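PDB 3C2G: Sys-1 protein from Caenorhabditis elegans, which acts as a beta-catenin-type transcription coregulator in the Wnt asymmetry pathway, directly binding the TCF transcription factor POP-1 to activate or repress target genes. Local coordinates for residues V572-L577 against N610-R615; C551-L556 against P592-L597; T564-V569 against S603-A608. One frame throughout, in Å; residues are numbered along the deposited sequence.

Contact 1: V572-L577 against N610-R615; sequences VCDKIL and NSLLSR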
loop_
_atom_site.group_PDB
_atom_site.type_symbol
_atom_site.label_atom_id
_atom_site.label_comp_id
_atom_site.label_asym_id
_atom_site.label_seq_id
_atom_site.Cartn_x
_atom_site.Cartn_y
_atom_site.Cartn_z
ATOM N N VAL A 572 4.379 -7.606 40.286
ATOM C CA VAL A 572 3.003 -7.134 40.313
ATOM C C VAL A 572 2.158 -8.015 41.229
ATOM O O VAL A 572 1.318 -7.511 41.975
ATOM C CB VAL A 572 2.359 -6.992 38.885
ATOM C CG1 VAL A 572 1.857 -8.323 38.336
ATOM C CG2 VAL A 572 1.210 -6.010 38.925
ATOM N N CYS A 573 2.400 -9.324 41.170
ATOM C CA CYS A 573 1.685 -10.268 42.010
ATOM C C CYS A 573 1.943 -9.984 43.484
ATOM O O CYS A 573 1.005 -9.919 44.278
ATOM C CB CYS A 573 2.076 -11.702 41.670
ATOM S SG CYS A 573 1.290 -12.326 40.187
ATOM N N ASP A 574 3.212 -9.785 43.827
ATOM C CA ASP A 574 3.602 -9.515 45.192
ATOM C C ASP A 574 2.975 -8.227 45.703
ATOM O O ASP A 574 2.507 -8.173 46.838
ATOM C CB ASP A 574 5.123 -9.457 45.323
ATOM C CG ASP A 574 5.577 -9.450 46.771
ATOM O OD1 ASP A 574 5.420 -10.492 47.453
ATOM O OD2 ASP A 574 6.076 -8.396 47.227
ATOM N N LYS A 575 2.952 -7.200 44.863
ATOM C CA LYS A 575 2.338 -5.930 45.233
ATOM C C LYS A 575 0.814 -6.018 45.361
ATOM O O LYS A 575 0.215 -5.313 46.184
ATOM C CB LYS A 575 2.738 -4.834 44.246
ATOM C CG LYS A 575 4.170 -4.363 44.410
ATOM C CD LYS A 575 4.532 -3.340 43.360
ATOM C CE LYS A 575 5.974 -2.861 43.506
ATOM N NZ LYS A 575 6.195 -2.121 44.782
ATOM N N ILE A 576 0.182 -6.877 44.561
ATOM C CA ILE A 576 -1.261 -7.088 44.704
ATOM C C ILE A 576 -1.581 -7.753 46.056
ATOM O O ILE A 576 -2.552 -7.386 46.725
ATOM C CB ILE A 576 -1.879 -7.903 43.525
ATOM C CG1 ILE A 576 -1.872 -7.093 42.230
ATOM C CG2 ILE A 576 -3.316 -8.311 43.833
ATOM C CD1 ILE A 576 -1.993 -7.948 40.993
ATOM N N LEU A 577 -0.750 -8.712 46.457
ATOM C CA LEU A 577 -1.001 -9.469 47.679
ATOM C C LEU A 577 -0.655 -8.687 48.940
ATOM O O LEU A 577 -1.210 -8.958 50.002
ATOM C CB LEU A 577 -0.289 -10.818 47.647
ATOM C CG LEU A 577 -0.770 -11.732 46.519
ATOM C CD1 LEU A 577 -0.017 -13.043 46.497
ATOM C CD2 LEU A 577 -2.270 -11.980 46.625
ATOM N N ASN A 610 10.874 -15.608 45.925
ATOM C CA ASN A 610 10.643 -16.035 47.310
ATOM C C ASN A 610 9.893 -15.024 48.168
ATOM O O ASN A 610 9.181 -15.409 49.103
ATOM C CB ASN A 610 11.899 -16.612 48.005
ATOM C CG ASN A 610 13.136 -15.761 47.815
ATOM O OD1 ASN A 610 13.172 -14.593 48.209
ATOM N ND2 ASN A 610 14.175 -16.354 47.231
ATOM N N SER A 611 9.995 -13.745 47.817
ATOM C CA SER A 611 9.127 -12.731 48.424
ATOM C C SER A 611 7.660 -13.047 48.130
ATOM O O SER A 611 6.814 -12.943 49.013
ATOM C CB SER A 611 9.465 -11.331 47.919
ATOM O OG SER A 611 10.857 -11.095 47.957
ATOM N N LEU A 612 7.372 -13.438 46.888
ATOM C CA LEU A 612 6.022 -13.832 46.488
ATOM C C LEU A 612 5.610 -15.174 47.101
ATOM O O LEU A 612 4.452 -15.357 47.482
ATOM C CB LEU A 612 5.885 -13.863 44.957
ATOM C CG LEU A 612 4.552 -14.279 44.315
ATOM C CD1 LEU A 612 3.387 -13.410 44.767
ATOM C CD2 LEU A 612 4.659 -14.263 42.810
ATOM N N LEU A 613 6.562 -16.103 47.199
ATOM C CA LEU A 613 6.315 -17.426 47.803
ATOM C C LEU A 613 5.749 -17.356 49.233
ATOM O O LEU A 613 4.802 -18.077 49.571
ATOM C CB LEU A 613 7.595 -18.265 47.781
ATOM C CG LEU A 613 7.497 -19.775 48.013
ATOM C CD1 LEU A 613 6.746 -20.476 46.877
ATOM C CD2 LEU A 613 8.896 -20.375 48.186
ATOM N N SER A 614 6.310 -16.469 50.052
ATOM C CA SER A 614 5.899 -16.337 51.450
ATOM C C SER A 614 4.448 -15.877 51.645
ATOM O O SER A 614 3.924 -15.936 52.755
ATOM C CB SER A 614 6.848 -15.401 52.204
ATOM O OG SER A 614 6.634 -14.047 51.833
ATOM N N ARG A 615 3.808 -15.420 50.573
ATOM C CA ARG A 615 2.428 -14.929 50.646
ATOM C C ARG A 615 1.401 -16.058 50.737
ATOM O O ARG A 615 0.311 -15.874 51.292
ATOM C CB ARG A 615 2.090 -14.059 49.431
ATOM C CG ARG A 615 3.037 -12.905 49.165
ATOM C CD ARG A 615 2.633 -11.649 49.888
ATOM N NE ARG A 615 3.460 -10.525 49.464
ATOM C CZ ARG A 615 3.512 -9.355 50.091
ATOM N NH1 ARG A 615 2.784 -9.154 51.181
ATOM N NH2 ARG A 615 4.294 -8.388 49.627
#

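Contact 2: C551-L556 against P592-L597; sequences CPLNLL and PMLEGL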
loop_
_atom_site.group_PDB
_atom_site.type_symbol
_atom_site.label_atom_id
_atom_site.label_comp_id
_atom_site.label_asym_id
_atom_site.label_seq_id
_atom_site.Cartn_x
_atom_site.Cartn_y
_atom_site.Cartn_z
ATOM N N CYS A 551 -5.094 -14.501 38.569
ATOM C CA CYS A 551 -3.678 -14.630 38.922
ATOM C C CYS A 551 -2.698 -14.456 37.757
ATOM O O CYS A 551 -2.569 -15.353 36.927
ATOM C CB CYS A 551 -3.436 -16.001 39.544
ATOM S SG CYS A 551 -1.782 -16.135 40.239
ATOM N N PRO A 552 -1.991 -13.313 37.702
ATOM C CA PRO A 552 -1.019 -13.077 36.625
ATOM C C PRO A 552 0.080 -14.135 36.567
ATOM O O PRO A 552 0.574 -14.435 35.485
ATOM C CB PRO A 552 -0.427 -11.707 36.970
ATOM C CG PRO A 552 -1.467 -11.053 37.818
ATOM C CD PRO A 552 -2.064 -12.164 38.625
ATOM N N LEU A 553 0.432 -14.716 37.714
ATOM C CA LEU A 553 1.445 -15.769 37.765
ATOM C C LEU A 553 1.192 -16.881 36.748
ATOM O O LEU A 553 2.137 -17.438 36.185
ATOM C CB LEU A 553 1.597 -16.341 39.182
ATOM C CG LEU A 553 2.791 -17.280 39.442
ATOM C CD1 LEU A 553 4.130 -16.704 38.923
ATOM C CD2 LEU A 553 2.915 -17.650 40.918
ATOM N N ASN A 554 -0.082 -17.166 36.489
ATOM C CA ASN A 554 -0.477 -18.180 35.508
ATOM C C ASN A 554 -0.076 -17.847 34.056
ATOM O O ASN A 554 -0.110 -18.714 33.184
ATOM C CB ASN A 554 -1.982 -18.474 35.618
ATOM C CG ASN A 554 -2.360 -19.147 36.942
ATOM O OD1 ASN A 554 -1.588 -19.925 37.508
ATOM N ND2 ASN A 554 -3.559 -18.848 37.436
ATOM N N LEU A 555 0.304 -16.592 33.809
ATOM C CA LEU A 555 0.882 -16.180 32.525
ATOM C C LEU A 555 2.231 -16.856 32.250
ATOM O O LEU A 555 2.702 -16.878 31.117
ATOM C CB LEU A 555 1.088 -14.667 32.510
ATOM C CG LEU A 555 0.138 -13.666 31.854
ATOM C CD1 LEU A 555 -1.266 -14.199 31.580
ATOM C CD2 LEU A 555 0.083 -12.428 32.740
ATOM N N LEU A 556 2.850 -17.383 33.301
ATOM C CA LEU A 556 4.186 -17.958 33.204
ATOM C C LEU A 556 4.148 -19.460 33.040
ATOM O O LEU A 556 5.192 -20.091 32.915
ATOM C CB LEU A 556 5.013 -17.623 34.441
ATOM C CG LEU A 556 5.318 -16.167 34.779
ATOM C CD1 LEU A 556 6.305 -16.133 35.936
ATOM C CD2 LEU A 556 5.863 -15.414 33.585
ATOM N N PRO A 592 5.307 -25.572 42.458
ATOM C CA PRO A 592 6.677 -26.022 42.170
ATOM C C PRO A 592 7.384 -25.162 41.128
ATOM O O PRO A 592 8.600 -24.976 41.205
ATOM C CB PRO A 592 6.483 -27.446 41.629
ATOM C CG PRO A 592 5.170 -27.876 42.156
ATOM C CD PRO A 592 4.327 -26.636 42.163
HETATM N N MSE A 593 6.629 -24.642 40.168
HETATM C CA MSE A 593 7.191 -23.713 39.198
HETATM C C MSE A 593 7.709 -22.430 39.854
HETATM O O MSE A 593 8.776 -21.932 39.497
HETATM C CB MSE A 593 6.174 -23.376 38.122
HETATM C CG MSE A 593 6.787 -22.646 36.959
HETATM SE SE MSE A 593 5.732 -21.096 36.465
HETATM C CE MSE A 593 6.032 -19.948 38.019
ATOM N N LEU A 594 6.953 -21.902 40.810
ATOM C CA LEU A 594 7.363 -20.703 41.528
ATOM C C LEU A 594 8.591 -20.970 42.404
ATOM O O LEU A 594 9.452 -20.105 42.547
ATOM C CB LEU A 594 6.201 -20.139 42.355
ATOM C CG LEU A 594 6.426 -18.905 43.235
ATOM C CD1 LEU A 594 6.913 -17.717 42.426
ATOM C CD2 LEU A 594 5.151 -18.558 43.969
ATOM N N GLU A 595 8.667 -22.168 42.982
ATOM C CA GLU A 595 9.826 -22.560 43.786
ATOM C C GLU A 595 11.055 -22.642 42.891
ATOM O O GLU A 595 12.126 -22.150 43.251
ATOM C CB GLU A 595 9.586 -23.885 44.518
ATOM N N GLY A 596 10.877 -23.239 41.712
ATOM C CA GLY A 596 11.907 -23.251 40.675
ATOM C C GLY A 596 12.507 -21.878 40.414
ATOM O O GLY A 596 13.727 -21.747 40.280
ATOM N N LEU A 597 11.656 -20.851 40.364
ATOM C CA LEU A 597 12.095 -19.478 40.092
ATOM C C LEU A 597 12.945 -18.852 41.206
ATOM O O LEU A 597 13.702 -17.912 40.960
ATOM C CB LEU A 597 10.900 -18.585 39.745
ATOM C CG LEU A 597 10.285 -18.766 38.350
ATOM C CD1 LEU A 597 9.078 -17.867 38.193
ATOM C CD2 LEU A 597 11.299 -18.499 37.238
#

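Contact 3: T564-V569 against S603-A608; sequences TFIHNV and SDIAKA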
loop_
_atom_site.group_PDB
_atom_site.type_symbol
_atom_site.label_atom_id
_atom_site.label_comp_id
_atom_site.label_asym_id
_atom_site.label_seq_id
_atom_site.Cartn_x
_atom_site.Cartn_y
_atom_site.Cartn_z
ATOM N N THR A 564 12.409 -9.890 31.710
ATOM C CA THR A 564 11.750 -8.687 32.187
ATOM C C THR A 564 10.247 -8.923 32.406
ATOM O O THR A 564 9.633 -8.289 33.262
ATOM C CB THR A 564 12.004 -7.491 31.226
ATOM O OG1 THR A 564 11.300 -6.333 31.691
ATOM C CG2 THR A 564 11.550 -7.812 29.795
ATOM N N PHE A 565 9.671 -9.841 31.632
ATOM C CA PHE A 565 8.261 -10.202 31.764
ATOM C C PHE A 565 8.031 -11.009 33.040
ATOM O O PHE A 565 7.103 -10.723 33.793
ATOM C CB PHE A 565 7.779 -10.968 30.523
ATOM C CG PHE A 565 6.337 -11.405 30.587
ATOM C CD1 PHE A 565 5.319 -10.487 30.832
ATOM C CD2 PHE A 565 5.995 -12.741 30.379
ATOM C CE1 PHE A 565 3.977 -10.894 30.879
ATOM C CE2 PHE A 565 4.664 -13.160 30.425
ATOM C CZ PHE A 565 3.654 -12.232 30.677
ATOM N N ILE A 566 8.892 -11.998 33.269
ATOM C CA ILE A 566 8.888 -12.815 34.478
ATOM C C ILE A 566 9.014 -11.946 35.729
ATOM O O ILE A 566 8.232 -12.077 36.683
ATOM C CB ILE A 566 10.048 -13.846 34.442
ATOM C CG1 ILE A 566 9.849 -14.836 33.286
ATOM C CG2 ILE A 566 10.189 -14.571 35.787
ATOM C CD1 ILE A 566 11.041 -15.747 33.038
ATOM N N HIS A 567 10.002 -11.060 35.716
ATOM C CA HIS A 567 10.236 -10.179 36.843
ATOM C C HIS A 567 9.008 -9.312 37.079
ATOM O O HIS A 567 8.611 -9.104 38.228
ATOM C CB HIS A 567 11.470 -9.308 36.614
ATOM C CG HIS A 567 11.766 -8.370 37.744
ATOM N ND1 HIS A 567 12.273 -8.797 38.954
ATOM C CD2 HIS A 567 11.626 -7.027 37.849
ATOM C CE1 HIS A 567 12.428 -7.759 39.758
ATOM N NE2 HIS A 567 12.042 -6.673 39.111
ATOM N N ASN A 568 8.403 -8.824 35.994
ATOM C CA ASN A 568 7.234 -7.950 36.105
ATOM C C ASN A 568 6.039 -8.689 36.706
ATOM O O ASN A 568 5.319 -8.172 37.566
ATOM C CB ASN A 568 6.883 -7.331 34.745
ATOM C CG ASN A 568 7.710 -6.093 34.438
ATOM O OD1 ASN A 568 8.399 -5.553 35.306
ATOM N ND2 ASN A 568 7.634 -5.630 33.210
ATOM N N VAL A 569 5.858 -9.919 36.246
ATOM C CA VAL A 569 4.778 -10.760 36.710
ATOM C C VAL A 569 4.948 -11.057 38.192
ATOM O O VAL A 569 3.991 -10.961 38.951
ATOM C CB VAL A 569 4.682 -12.033 35.864
ATOM C CG1 VAL A 569 3.984 -13.139 36.616
ATOM C CG2 VAL A 569 3.960 -11.721 34.550
ATOM N N SER A 603 19.291 -12.690 39.716
ATOM C CA SER A 603 19.124 -12.416 41.142
ATOM C C SER A 603 17.861 -11.613 41.470
ATOM O O SER A 603 17.270 -11.791 42.541
ATOM C CB SER A 603 20.366 -11.714 41.701
ATOM O OG SER A 603 20.807 -10.676 40.841
ATOM N N ASP A 604 17.460 -10.727 40.557
ATOM C CA ASP A 604 16.227 -9.952 40.724
ATOM C C ASP A 604 15.009 -10.875 40.719
ATOM O O ASP A 604 14.158 -10.801 41.614
ATOM C CB ASP A 604 16.099 -8.881 39.635
ATOM C CG ASP A 604 17.024 -7.692 39.865
ATOM O OD1 ASP A 604 17.209 -7.292 41.038
ATOM O OD2 ASP A 604 17.553 -7.144 38.869
ATOM N N ILE A 605 14.952 -11.753 39.720
ATOM C CA ILE A 605 13.896 -12.750 39.614
ATOM C C ILE A 605 13.846 -13.614 40.870
ATOM O O ILE A 605 12.787 -13.761 41.484
ATOM C CB ILE A 605 14.048 -13.622 38.343
ATOM C CG1 ILE A 605 13.826 -12.768 37.089
ATOM C CG2 ILE A 605 13.078 -14.803 38.368
ATOM C CD1 ILE A 605 14.035 -13.501 35.770
ATOM N N ALA A 606 14.996 -14.158 41.264
ATOM C CA ALA A 606 15.083 -15.009 42.451
ATOM C C ALA A 606 14.574 -14.307 43.714
ATOM O O ALA A 606 13.839 -14.901 44.504
ATOM C CB ALA A 606 16.506 -15.503 42.642
ATOM N N LYS A 607 14.946 -13.041 43.891
ATOM C CA LYS A 607 14.499 -12.262 45.050
ATOM C C LYS A 607 12.983 -12.046 45.061
ATOM O O LYS A 607 12.343 -12.163 46.107
ATOM C CB LYS A 607 15.231 -10.915 45.126
ATOM N N ALA A 608 12.417 -11.734 43.896
ATOM C CA ALA A 608 10.975 -11.514 43.769
ATOM C C ALA A 608 10.205 -12.803 44.037
ATOM O O ALA A 608 9.184 -12.798 44.733
ATOM C CB ALA A 608 10.649 -10.984 42.394
#

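Contact 1: V572-L577 against N610-R615
Arg615 reaches back to Asp574 and holds its carboxylate side-on with two nitrogens, one for each oxygen. Arg615 NE bonds nearly straight to Asp574 OD1 at 2.8 Å, and Arg615 NH2 to Asp574 OD2 at 3.0 Å. Both oxygens lie in or close to the guanidinium plane, but the nitrogens meet them from above the carboxylate plane, because the two flat groups are turned 51° apart. A bend in the arginine chain at chi2 (-89°) turns the guanidinium to meet the aspartate. Two bonds limit rotation of both groups and probably offset their charges. They may also ease the approach of OD1 to the carbonyl oxygen of Ser611, another acceptor. Asp574 O and the carbonyl carbon of Leu577 lie over one face of the guanidinium.

The apolar part of the long arginine serves as well: Leu577 and Arg615 run alongside in opposite senses, with Leu577 CD1 3.8 Å from Arg615 CB. The same methyl of Leu577 touches Leu612 CD1 at 3.8 Å. Leu612 has CG anti to its backbone N (chi1 179°), which carries both methyls toward helix 563-579, where Cys573 CB meets Leu612 CD1 at 3.8 Å. A slim cysteine leaves room for this branched leucine, whose other neighbours include Leu594 of helix 591-598. Ser614 OG bonds to Ser611 O near the end of helix 603-613, just before Arg615. Apolar leucines inside and an ion pair toward the margin are fitting for two helices packed side by side in an armadillo solenoid, here at its C-terminal end.

Contact 2: C551-L556 against P592-L597
At the C-terminal end of the armadillo solenoid, a short 3-10 turn in the connection before helix 563-579 lays Leu553 and Leu556 against Met593, Leu594 and Leu597 of helix 591-598. Three residues make one turn of a 3-10 helix, which puts these two leucines on the same side; the pitch is set by backbone bonds such as Leu556 N to Leu553 O. Pro552, near its start, suits a first turn, where its nitrogen has no hydrogen to give.

Leu553 divides its two methyls between neighbours on the helix. Leu553 CD1 lies 3.9 Å from CE of Met593, a selenomethionine, and the two side chains pass alongside with opposite headings. Leu553 CD2 meets Leu594 CD2, also at 3.9 Å, the two leucines nearly perpendicular. With CG anti to the backbone N (chi1 -170°), Leu553 extends its two methyls toward helix 591-598.

The turn and the helix are joined with no hydrogen bond between them; here, within an armadillo domain built of stacked helices, the layers meet through apolar side chains. Met593 and Leu597 are four residues apart and so share a face of the helix, while Leu594 is the next residue round toward helix 603-613. The unbranched methionine is bent at both chi2 and chi3 (69°), which folds its methyl inward; Met593 SE comes 3.7 Å from Leu556 O and 4.1 Å from Leu556 CB. Further along, Leu556 CD1 touches Leu597 CD1 at 4.0 Å, the two side chains meeting at a slant. Val569 of helix 563-579 also packs on Leu556, while Asn554 turns elsewhere and donates its ND2 to Thr588 O.

Contact 3: T564-V569 against S603-A608
His567 presents an edge of its imidazole to the first turn of helix 603-613, with CE1 3.8 Å from Asp604 CB. Asp604 O lies near the ring plane at that edge, but at 3.8 Å from His567 ND1 this is contact without a hydrogen bond. Having CG anti to the backbone N (chi1 180°) carries the ring across toward the neighbouring helix. The ring and the Asp604 carboxylate are 52° apart in plane, and His567 ND1 stays 5.5 Å from Asp604 OD2; the acid could at most mildly favour a protonated imidazole. A polar ring and an acid suit this partly open side of the interface.

On the buried side the contact turns aliphatic. Ile566 CG2 meets two branches of Ile605, CG2 at 3.9 Å and CD1 at 4.0 Å, the side chains meeting at an angle. Beta-branched isoleucines fit here because each offers a methyl close to its own backbone. Small Ala608, one turn after Asp604, is consistent with the close approach; the axes of 564-569 and 603-608 come within 9.3 Å, at 23°.

Asn602 OD1 accepts a hydrogen bond from Asp604 N at the start of the helix. Beyond the interface, Phe565 and Asn568 face helix 515-535, so that helix 563-579 is sandwiched between helices 515-535 and 603-613.

Overall arrangement
Following the chain, the 3-10 turn at 551-556 comes first, then helix 563-579 supplies 564-569 and, two residues later, 572-577. The chain next reaches helix 591-598, which closes contact 2 across 35 residues, and finally helix 603-613, whose start closes contact 3 and whose end, with the residues just beyond it, closes contact 1. The second segments follow in the same order as the first, contact 2, then 3, then 1, so all three loops cross and none nests. Contacts 1 and 3 tie the same two helices together at opposite ends; contact 2 brings in helix 591-598 and the turn. Val569 packing on Leu553 links contacts 2 and 3, and Cys573 touching Pro552 links contacts 1 and 2.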